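Local coordinates for tubulin-specific chaperone A (Saccharomyces cerevisiae, PDB 1QSD), which acts early in the tubulin folding pathway as a post-chaperonin cofactor that binds beta-tubulin, at residues A[4-9]-A[77-82]; A[32-37]-A[49-54]. All coordinates share one frame; numbering follows the deposited sequence.

Both contacts join helix 5-39 to helix 45-81, the long arms of an antiparallel hairpin, and lie on opposite sides of the chain's centre, with centres about 42 Å apart. Contact 2, next to the turn of the hairpin, is nested within the loop that contact 1 closes. They bury similar areas, 223 and 217 Å², but contact 1 is only partly buried and is built round one phenylalanine ring, whereas contact 2 is buried and mixes valine packing with the ion pairs of Glu-52. Helix 90-104 adds to contact 1. A second subunit touches both, by salt bridges to Lys-9 in the first and to Lys-50 in the second, with packing around each.

Contact 1 of 2, residues A[4-9]-A[77-82]; sequences TQLDIK and EQFLKT
The ring of Phe-79 meets Gln-5, Leu-6 and Lys-9 together, all three approaching from one side of its plane. The aliphatic chain of Lys-9 approaches obliquely near the CG end of the ring: CD makes an off-centre CH-pi contact, 4.2 Å from the ring centroid, and CE lies 3.7 Å from Phe-79 CD1. Gln-5 arrives obliquely at the outer part of the ring, where its NE2 is 3.6 Å from Phe-79 CE1; the amide plane is turned 64° from the aromatic plane. Leu-6 crosses the phenylalanine at about a right angle and puts CD1 3.6 Å from Phe-79 CE2.

With CG of Phe-79 anti to the backbone N (chi1 176°), the ring reaches straight across to the other helix, where its far atoms come down on the backbone; CE2 is 3.8 Å from Leu-6 CA. This insertion fits the wide separation of the short helical segments, 11.0 Å between axes. Beside it, Leu-6 CD1 also reaches Leu-80 CD2 at 4.1 Å, extending the apolar patch. The chain of Lys-9 bends at its last torsion, so that the methylenes serve the ring while NZ pairs with charge elsewhere, forming salt bridges to Asp-75 and to Asp-47 of the second subunit. At the start of helix 5-39, Thr-4 OG1 accepts from Asp-7 N at 3.2 Å in an ST motif, and the same hydroxyl is hydrogen-bonded to Glu-87.

The contact closes the open end of the hairpin, where helix 5-39 starts and helix 45-81 finishes, the two segments running antiparallel at 156°. Leu-6 packs on Tyr-83 and Val-89 of the following loop, Leu-80 lies against Ala-92 and Ile-96 of helix 90-104, and the second subunit brings Asp-47 up to Gln-5 and Ile-8.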
ATOM      1  N   THR A   4     -18.385  15.027  15.650  1.00 19.60           N
ATOM      2  CA  THR A   4     -18.404  14.569  17.081  1.00 18.81           C
ATOM      3  C   THR A   4     -17.282  13.572  17.229  1.00 18.70           C
ATOM      4  O   THR A   4     -16.866  12.964  16.227  1.00 16.51           O
ATOM      5  CB  THR A   4     -19.705  13.825  17.463  1.00 20.64           C
ATOM      6  OG1 THR A   4     -19.823  12.643  16.661  1.00 23.51           O
ATOM      7  CG2 THR A   4     -20.929  14.706  17.230  1.00 20.28           C
ATOM      8  N   GLN A   5     -16.804  13.401  18.464  1.00 17.57           N
ATOM      9  CA  GLN A   5     -15.732  12.470  18.761  1.00 18.63           C
ATOM     10  C   GLN A   5     -16.112  11.029  18.371  1.00 19.17           C
ATOM     11  O   GLN A   5     -15.282  10.285  17.856  1.00 20.96           O
ATOM     12  CB  GLN A   5     -15.342  12.566  20.232  1.00 19.06           C
ATOM     13  CG  GLN A   5     -14.022  11.887  20.525  1.00 21.40           C
ATOM     14  CD  GLN A   5     -13.519  12.106  21.932  1.00 22.47           C
ATOM     15  OE1 GLN A   5     -12.337  11.894  22.219  1.00 22.10           O
ATOM     16  NE2 GLN A   5     -14.412  12.505  22.828  1.00 25.40           N
ATOM     17  N   LEU A   6     -17.376  10.660  18.576  1.00 19.00           N
ATOM     18  CA  LEU A   6     -17.861   9.348  18.194  1.00 19.73           C
ATOM     19  C   LEU A   6     -17.630   9.134  16.687  1.00 22.14           C
ATOM     20  O   LEU A   6     -16.983   8.155  16.277  1.00 18.53           O
ATOM     21  CB  LEU A   6     -19.358   9.203  18.513  1.00 18.04           C
ATOM     22  CG  LEU A   6     -19.969   7.851  18.076  1.00 18.55           C
ATOM     23  CD1 LEU A   6     -19.215   6.693  18.754  1.00 15.78           C
ATOM     24  CD2 LEU A   6     -21.472   7.801  18.405  1.00 17.65           C
ATOM     25  N   ASP A   7     -18.149  10.058  15.874  1.00 22.94           N
ATOM     26  CA  ASP A   7     -18.014   9.970  14.420  1.00 24.48           C
ATOM     27  C   ASP A   7     -16.550   9.874  13.972  1.00 24.18           C
ATOM     28  O   ASP A   7     -16.233   9.162  13.006  1.00 23.50           O
ATOM     29  CB  ASP A   7     -18.676  11.169  13.728  1.00 26.55           C
ATOM     30  CG  ASP A   7     -20.159  11.300  14.056  1.00 32.80           C
ATOM     31  OD1 ASP A   7     -20.698  12.435  13.940  1.00 36.46           O
ATOM     32  OD2 ASP A   7     -20.793  10.281  14.421  1.00 32.36           O
ATOM     33  N   ILE A   8     -15.666  10.602  14.652  1.00 19.35           N
ATOM     34  CA  ILE A   8     -14.261  10.581  14.286  1.00 19.91           C
ATOM     35  C   ILE A   8     -13.681   9.192  14.534  1.00 18.65           C
ATOM     36  O   ILE A   8     -12.999   8.651  13.661  1.00 18.14           O
ATOM     37  CB  ILE A   8     -13.429  11.701  15.020  1.00 20.22           C
ATOM     38  CG1 ILE A   8     -13.801  13.088  14.461  1.00 20.42           C
ATOM     39  CG2 ILE A   8     -11.926  11.496  14.786  1.00 19.62           C
ATOM     40  CD1 ILE A   8     -13.380  14.249  15.367  1.00 23.96           C
ATOM     41  N   LYS A   9     -13.958   8.619  15.708  1.00 18.41           N
ATOM     42  CA  LYS A   9     -13.464   7.279  16.044  1.00 16.95           C
ATOM     43  C   LYS A   9     -14.042   6.221  15.090  1.00 15.88           C
ATOM     44  O   LYS A   9     -13.299   5.410  14.567  1.00 16.99           O
ATOM     45  CB  LYS A   9     -13.760   6.933  17.505  1.00 16.26           C
ATOM     46  CG  LYS A   9     -12.989   7.818  18.483  1.00 12.19           C
ATOM     47  CD  LYS A   9     -13.174   7.405  19.909  1.00 11.98           C
ATOM     48  CE  LYS A   9     -12.465   8.392  20.834  1.00 11.32           C
ATOM     49  NZ  LYS A   9     -10.992   8.495  20.586  1.00  8.00           N
ATOM     50  N   GLU A  77     -14.168   0.692  21.265  1.00 20.27           N
ATOM     51  CA  GLU A  77     -14.855  -0.136  22.249  1.00 21.89           C
ATOM     52  C   GLU A  77     -14.800   0.541  23.620  1.00 22.95           C
ATOM     53  O   GLU A  77     -15.800   0.605  24.322  1.00 22.64           O
ATOM     54  CB  GLU A  77     -14.200  -1.517  22.342  1.00 24.81           C
ATOM     55  CG  GLU A  77     -14.307  -2.375  21.072  1.00 32.11           C
ATOM     56  CD  GLU A  77     -13.702  -3.786  21.230  1.00 34.71           C
ATOM     57  OE1 GLU A  77     -12.466  -3.903  21.421  1.00 37.55           O
ATOM     58  OE2 GLU A  77     -14.462  -4.779  21.149  1.00 34.58           O
ATOM     59  N   GLN A  78     -13.634   1.031  24.014  1.00 21.61           N
ATOM     60  CA  GLN A  78     -13.511   1.702  25.306  1.00 24.56           C
ATOM     61  C   GLN A  78     -14.359   2.987  25.386  1.00 22.93           C
ATOM     62  O   GLN A  78     -15.012   3.262  26.397  1.00 22.93           O
ATOM     63  CB  GLN A  78     -12.040   2.005  25.607  1.00 27.08           C
ATOM     64  CG  GLN A  78     -11.762   2.328  27.078  1.00 40.35           C
ATOM     65  CD  GLN A  78     -11.890   1.118  28.065  1.00 47.66           C
ATOM     66  OE1 GLN A  78     -11.417   1.197  29.212  1.00 51.28           O
ATOM     67  NE2 GLN A  78     -12.498   0.012  27.622  1.00 49.30           N
ATOM     68  N   PHE A  79     -14.384   3.750  24.299  1.00 21.30           N
ATOM     69  CA  PHE A  79     -15.158   4.985  24.251  1.00 17.91           C
ATOM     70  C   PHE A  79     -16.648   4.669  24.477  1.00 17.36           C
ATOM     71  O   PHE A  79     -17.311   5.327  25.262  1.00 16.82           O
ATOM     72  CB  PHE A  79     -14.929   5.659  22.893  1.00 16.09           C
ATOM     73  CG  PHE A  79     -15.743   6.911  22.673  1.00 14.18           C
ATOM     74  CD1 PHE A  79     -15.308   8.141  23.164  1.00 12.09           C
ATOM     75  CD2 PHE A  79     -16.935   6.866  21.949  1.00 15.73           C
ATOM     76  CE1 PHE A  79     -16.053   9.313  22.929  1.00 12.22           C
ATOM     77  CE2 PHE A  79     -17.690   8.044  21.713  1.00 16.50           C
ATOM     78  CZ  PHE A  79     -17.243   9.255  22.200  1.00  8.39           C
ATOM     79  N   LEU A  80     -17.140   3.609  23.842  1.00 18.47           N
ATOM     80  CA  LEU A  80     -18.528   3.219  23.954  1.00 19.38           C
ATOM     81  C   LEU A  80     -18.965   2.768  25.344  1.00 21.55           C
ATOM     82  O   LEU A  80     -20.117   2.962  25.707  1.00 25.49           O
ATOM     83  CB  LEU A  80     -18.864   2.144  22.920  1.00 19.53           C
ATOM     84  CG  LEU A  80     -18.946   2.588  21.460  1.00 21.86           C
ATOM     85  CD1 LEU A  80     -19.077   1.354  20.552  1.00 19.69           C
ATOM     86  CD2 LEU A  80     -20.138   3.547  21.275  1.00 19.56           C
ATOM     87  N   LYS A  81     -18.072   2.179  26.131  1.00 23.10           N
ATOM     88  CA  LYS A  81     -18.433   1.727  27.479  1.00 26.47           C
ATOM     89  C   LYS A  81     -18.948   2.812  28.403  1.00 27.49           C
ATOM     90  O   LYS A  81     -19.625   2.514  29.381  1.00 30.06           O
ATOM     91  CB  LYS A  81     -17.259   1.064  28.189  1.00 28.58           C
ATOM     92  CG  LYS A  81     -16.917  -0.288  27.673  1.00 35.54           C
ATOM     93  CD  LYS A  81     -15.735  -0.841  28.436  1.00 40.07           C
ATOM     94  CE  LYS A  81     -15.080  -1.976  27.676  1.00 42.91           C
ATOM     95  NZ  LYS A  81     -13.830  -2.413  28.345  1.00 46.00           N
ATOM     96  N   THR A  82     -18.583   4.060  28.126  1.00 28.17           N
ATOM     97  CA  THR A  82     -18.993   5.176  28.966  1.00 27.37           C
ATOM     98  C   THR A  82     -19.725   6.258  28.190  1.00 26.95           C
ATOM     99  O   THR A  82     -19.869   7.377  28.686  1.00 24.32           O
ATOM    100  CB  THR A  82     -17.780   5.832  29.666  1.00 29.42           C
ATOM    101  OG1 THR A  82     -16.795   6.188  28.681  1.00 34.26           O
ATOM    102  CG2 THR A  82     -17.157   4.884  30.701  1.00 27.11           C
TER

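Contact 2 of 2, residues A[32-37]-A[49-54]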
ATOM      1  N   ALA A  32      -0.280 -13.904  -7.768  1.00 38.43           N
ATOM      2  CA  ALA A  32      -0.709 -14.524  -9.018  1.00 39.85           C
ATOM      3  C   ALA A  32       0.446 -14.403 -10.001  1.00 41.12           C
ATOM      4  O   ALA A  32       0.827 -15.371 -10.671  1.00 41.05           O
ATOM      5  CB  ALA A  32      -1.959 -13.818  -9.569  1.00 36.48           C
ATOM      6  N   HIS A  33       1.042 -13.214 -10.018  1.00 42.15           N
ATOM      7  CA  HIS A  33       2.160 -12.915 -10.890  1.00 43.52           C
ATOM      8  C   HIS A  33       3.394 -13.758 -10.584  1.00 41.33           C
ATOM      9  O   HIS A  33       4.014 -14.299 -11.500  1.00 42.02           O
ATOM     10  CB  HIS A  33       2.508 -11.431 -10.826  1.00 48.35           C
ATOM     11  CG  HIS A  33       3.535 -11.017 -11.838  1.00 56.60           C
ATOM     12  ND1 HIS A  33       3.694 -11.666 -13.044  1.00 59.53           N
ATOM     13  CD2 HIS A  33       4.434 -10.006 -11.827  1.00 58.90           C
ATOM     14  CE1 HIS A  33       4.647 -11.067 -13.740  1.00 60.59           C
ATOM     15  NE2 HIS A  33       5.115 -10.059 -13.022  1.00 60.17           N
ATOM     16  N   VAL A  34       3.758 -13.843  -9.308  1.00 39.52           N
ATOM     17  CA  VAL A  34       4.910 -14.634  -8.882  1.00 36.83           C
ATOM     18  C   VAL A  34       4.668 -16.109  -9.196  1.00 36.46           C
ATOM     19  O   VAL A  34       5.596 -16.823  -9.600  1.00 33.98           O
ATOM     20  CB  VAL A  34       5.179 -14.474  -7.364  1.00 35.57           C
ATOM     21  CG1 VAL A  34       6.213 -15.485  -6.894  1.00 35.57           C
ATOM     22  CG2 VAL A  34       5.675 -13.069  -7.071  1.00 37.12           C
ATOM     23  N   ALA A  35       3.415 -16.546  -9.019  1.00 36.79           N
ATOM     24  CA  ALA A  35       3.011 -17.931  -9.277  1.00 35.64           C
ATOM     25  C   ALA A  35       3.324 -18.332 -10.719  1.00 34.19           C
ATOM     26  O   ALA A  35       3.925 -19.388 -10.958  1.00 32.20           O
ATOM     27  CB  ALA A  35       1.531 -18.114  -8.983  1.00 35.52           C
ATOM     28  N   LYS A  36       2.945 -17.469 -11.662  1.00 32.58           N
ATOM     29  CA  LYS A  36       3.192 -17.691 -13.078  1.00 31.14           C
ATOM     30  C   LYS A  36       4.668 -17.782 -13.415  1.00 29.97           C
ATOM     31  O   LYS A  36       5.065 -18.635 -14.203  1.00 30.84           O
ATOM     32  CB  LYS A  36       2.523 -16.618 -13.927  1.00 35.11           C
ATOM     33  CG  LYS A  36       1.094 -16.967 -14.278  1.00 42.73           C
ATOM     34  CD  LYS A  36       0.516 -16.014 -15.300  1.00 49.43           C
ATOM     35  CE  LYS A  36      -0.835 -16.491 -15.811  1.00 52.10           C
ATOM     36  NZ  LYS A  36      -1.472 -15.449 -16.679  1.00 55.09           N
ATOM     37  N   LEU A  37       5.492 -16.921 -12.832  1.00 26.76           N
ATOM     38  CA  LEU A  37       6.931 -16.986 -13.095  1.00 24.00           C
ATOM     39  C   LEU A  37       7.587 -18.202 -12.438  1.00 24.28           C
ATOM     40  O   LEU A  37       8.629 -18.682 -12.893  1.00 23.95           O
ATOM     41  CB  LEU A  37       7.640 -15.744 -12.576  1.00 20.45           C
ATOM     42  CG  LEU A  37       7.291 -14.440 -13.253  1.00 19.67           C
ATOM     43  CD1 LEU A  37       8.107 -13.328 -12.644  1.00 20.58           C
ATOM     44  CD2 LEU A  37       7.569 -14.575 -14.714  1.00 20.57           C
ATOM     45  N   LYS A  49      13.292 -13.714  -8.646  1.00 20.13           N
ATOM     46  CA  LYS A  49      13.704 -13.126  -7.374  1.00 22.98           C
ATOM     47  C   LYS A  49      13.284 -11.641  -7.233  1.00 23.62           C
ATOM     48  O   LYS A  49      12.812 -11.222  -6.174  1.00 23.58           O
ATOM     49  CB  LYS A  49      15.205 -13.319  -7.197  1.00 21.36           C
ATOM     50  CG  LYS A  49      15.720 -13.045  -5.839  1.00 29.77           C
ATOM     51  CD  LYS A  49      15.137 -13.969  -4.815  1.00 36.39           C
ATOM     52  CE  LYS A  49      13.806 -13.466  -4.266  1.00 41.26           C
ATOM     53  NZ  LYS A  49      13.222 -14.414  -3.275  1.00 43.87           N
ATOM     54  N   LYS A  50      13.399 -10.868  -8.314  1.00 24.22           N
ATOM     55  CA  LYS A  50      12.984  -9.459  -8.292  1.00 23.06           C
ATOM     56  C   LYS A  50      11.532  -9.373  -7.824  1.00 22.21           C
ATOM     57  O   LYS A  50      11.196  -8.598  -6.939  1.00 23.61           O
ATOM     58  CB  LYS A  50      13.118  -8.841  -9.686  1.00 18.64           C
ATOM     59  CG  LYS A  50      14.543  -8.518 -10.062  1.00 18.96           C
ATOM     60  CD  LYS A  50      14.695  -8.223 -11.565  1.00 20.40           C
ATOM     61  CE  LYS A  50      13.908  -7.004 -11.978  1.00 11.96           C
ATOM     62  NZ  LYS A  50      14.174  -6.630 -13.369  1.00 11.38           N
ATOM     63  N   GLN A  51      10.707 -10.253  -8.362  1.00 22.59           N
ATOM     64  CA  GLN A  51       9.298 -10.300  -8.044  1.00 23.78           C
ATOM     65  C   GLN A  51       8.981 -10.832  -6.669  1.00 24.24           C
ATOM     66  O   GLN A  51       8.042 -10.368  -6.037  1.00 25.51           O
ATOM     67  CB  GLN A  51       8.561 -11.138  -9.074  1.00 24.77           C
ATOM     68  CG  GLN A  51       7.338 -10.460  -9.607  1.00 30.01           C
ATOM     69  CD  GLN A  51       7.675  -9.411 -10.642  1.00 34.25           C
ATOM     70  OE1 GLN A  51       7.118  -9.413 -11.747  1.00 35.30           O
ATOM     71  NE2 GLN A  51       8.587  -8.507 -10.303  1.00 32.31           N
ATOM     72  N   GLU A  52       9.734 -11.822  -6.212  1.00 26.45           N
ATOM     73  CA  GLU A  52       9.483 -12.398  -4.898  1.00 30.56           C
ATOM     74  C   GLU A  52       9.777 -11.372  -3.818  1.00 31.62           C
ATOM     75  O   GLU A  52       8.961 -11.171  -2.913  1.00 32.28           O
ATOM     76  CB  GLU A  52      10.318 -13.670  -4.672  1.00 33.95           C
ATOM     77  CG  GLU A  52       9.892 -14.844  -5.552  1.00 39.27           C
ATOM     78  CD  GLU A  52      10.595 -16.153  -5.220  1.00 40.53           C
ATOM     79  OE1 GLU A  52       9.880 -17.126  -4.900  1.00 44.03           O
ATOM     80  OE2 GLU A  52      11.846 -16.216  -5.298  1.00 42.09           O
ATOM     81  N   GLU A  53      10.929 -10.717  -3.943  1.00 31.22           N
ATOM     82  CA  GLU A  53      11.373  -9.691  -3.020  1.00 31.07           C
ATOM     83  C   GLU A  53      10.289  -8.616  -2.881  1.00 32.50           C
ATOM     84  O   GLU A  53       9.989  -8.181  -1.768  1.00 33.05           O
ATOM     85  CB  GLU A  53      12.670  -9.079  -3.545  1.00 34.84           C
ATOM     86  CG  GLU A  53      12.608  -7.566  -3.844  1.00 40.91           C
ATOM     87  CD  GLU A  53      13.552  -7.119  -4.957  1.00 44.81           C
ATOM     88  OE1 GLU A  53      14.695  -6.694  -4.669  1.00 48.46           O
ATOM     89  OE2 GLU A  53      13.137  -7.173  -6.127  1.00 44.85           O
ATOM     90  N   VAL A  54       9.691  -8.200  -4.000  1.00 32.45           N
ATOM     91  CA  VAL A  54       8.648  -7.175  -3.962  1.00 32.99           C
ATOM     92  C   VAL A  54       7.444  -7.708  -3.203  1.00 36.65           C
ATOM     93  O   VAL A  54       6.883  -7.013  -2.344  1.00 38.72           O
ATOM     94  CB  VAL A  54       8.222  -6.696  -5.378  1.00 32.00           C
ATOM     95  CG1 VAL A  54       6.939  -5.867  -5.306  1.00 30.42           C
ATOM     96  CG2 VAL A  54       9.326  -5.849  -6.000  1.00 33.04           C
TER
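His-33 and Gln-51 are brought together by their torsions: CG of His-33 stands anti to the backbone N (chi1 -172°), sending the imidazole across to the other helix, while Gln-51 has an unstaggered first torsion (chi1 -131°) and a bend at chi2, which together bring its amide obliquely up to that ring. The two side chains cross at about a right angle, with Gln-51 CG 3.7 Å from His-33 CD2. The modelled amide oxygen sits implausibly close to the imidazole at a poor angle for a hydrogen bond, so the detail of this polar encounter is doubtful. With an alanine in place of His-33, a gap would probably open beside CG of Gln-51, where the imidazole now packs.

The apolar part is carried by Val-34, which splits its two methyls between neighbouring residues. CG2 slides past Gln-51, 4.0 Å from its CG and 3.7 Å from its backbone O, while CG1 meets the methylene CG of Glu-52 at 4.0 Å. The extended Glu-52 chain then carries its carboxylate beyond the valine: OE2 takes a hydrogen bond from Lys-49 NZ at 3.0 Å, met from above the carboxylate plane, and OE1 pairs with Lys-38.

This is the turn end of an antiparallel helical hairpin, the segments running at 153° with axes 9.7 Å apart. Helices of the second subunit press against it, consistent with a four-helix bundle: Ile-8 of that chain on Leu-37 and its Ala-12 on Gln-51, while Lys-50 forms a salt bridge with its Asp-75 and a cation-pi contact with its Phe-72, which also packs on Val-54.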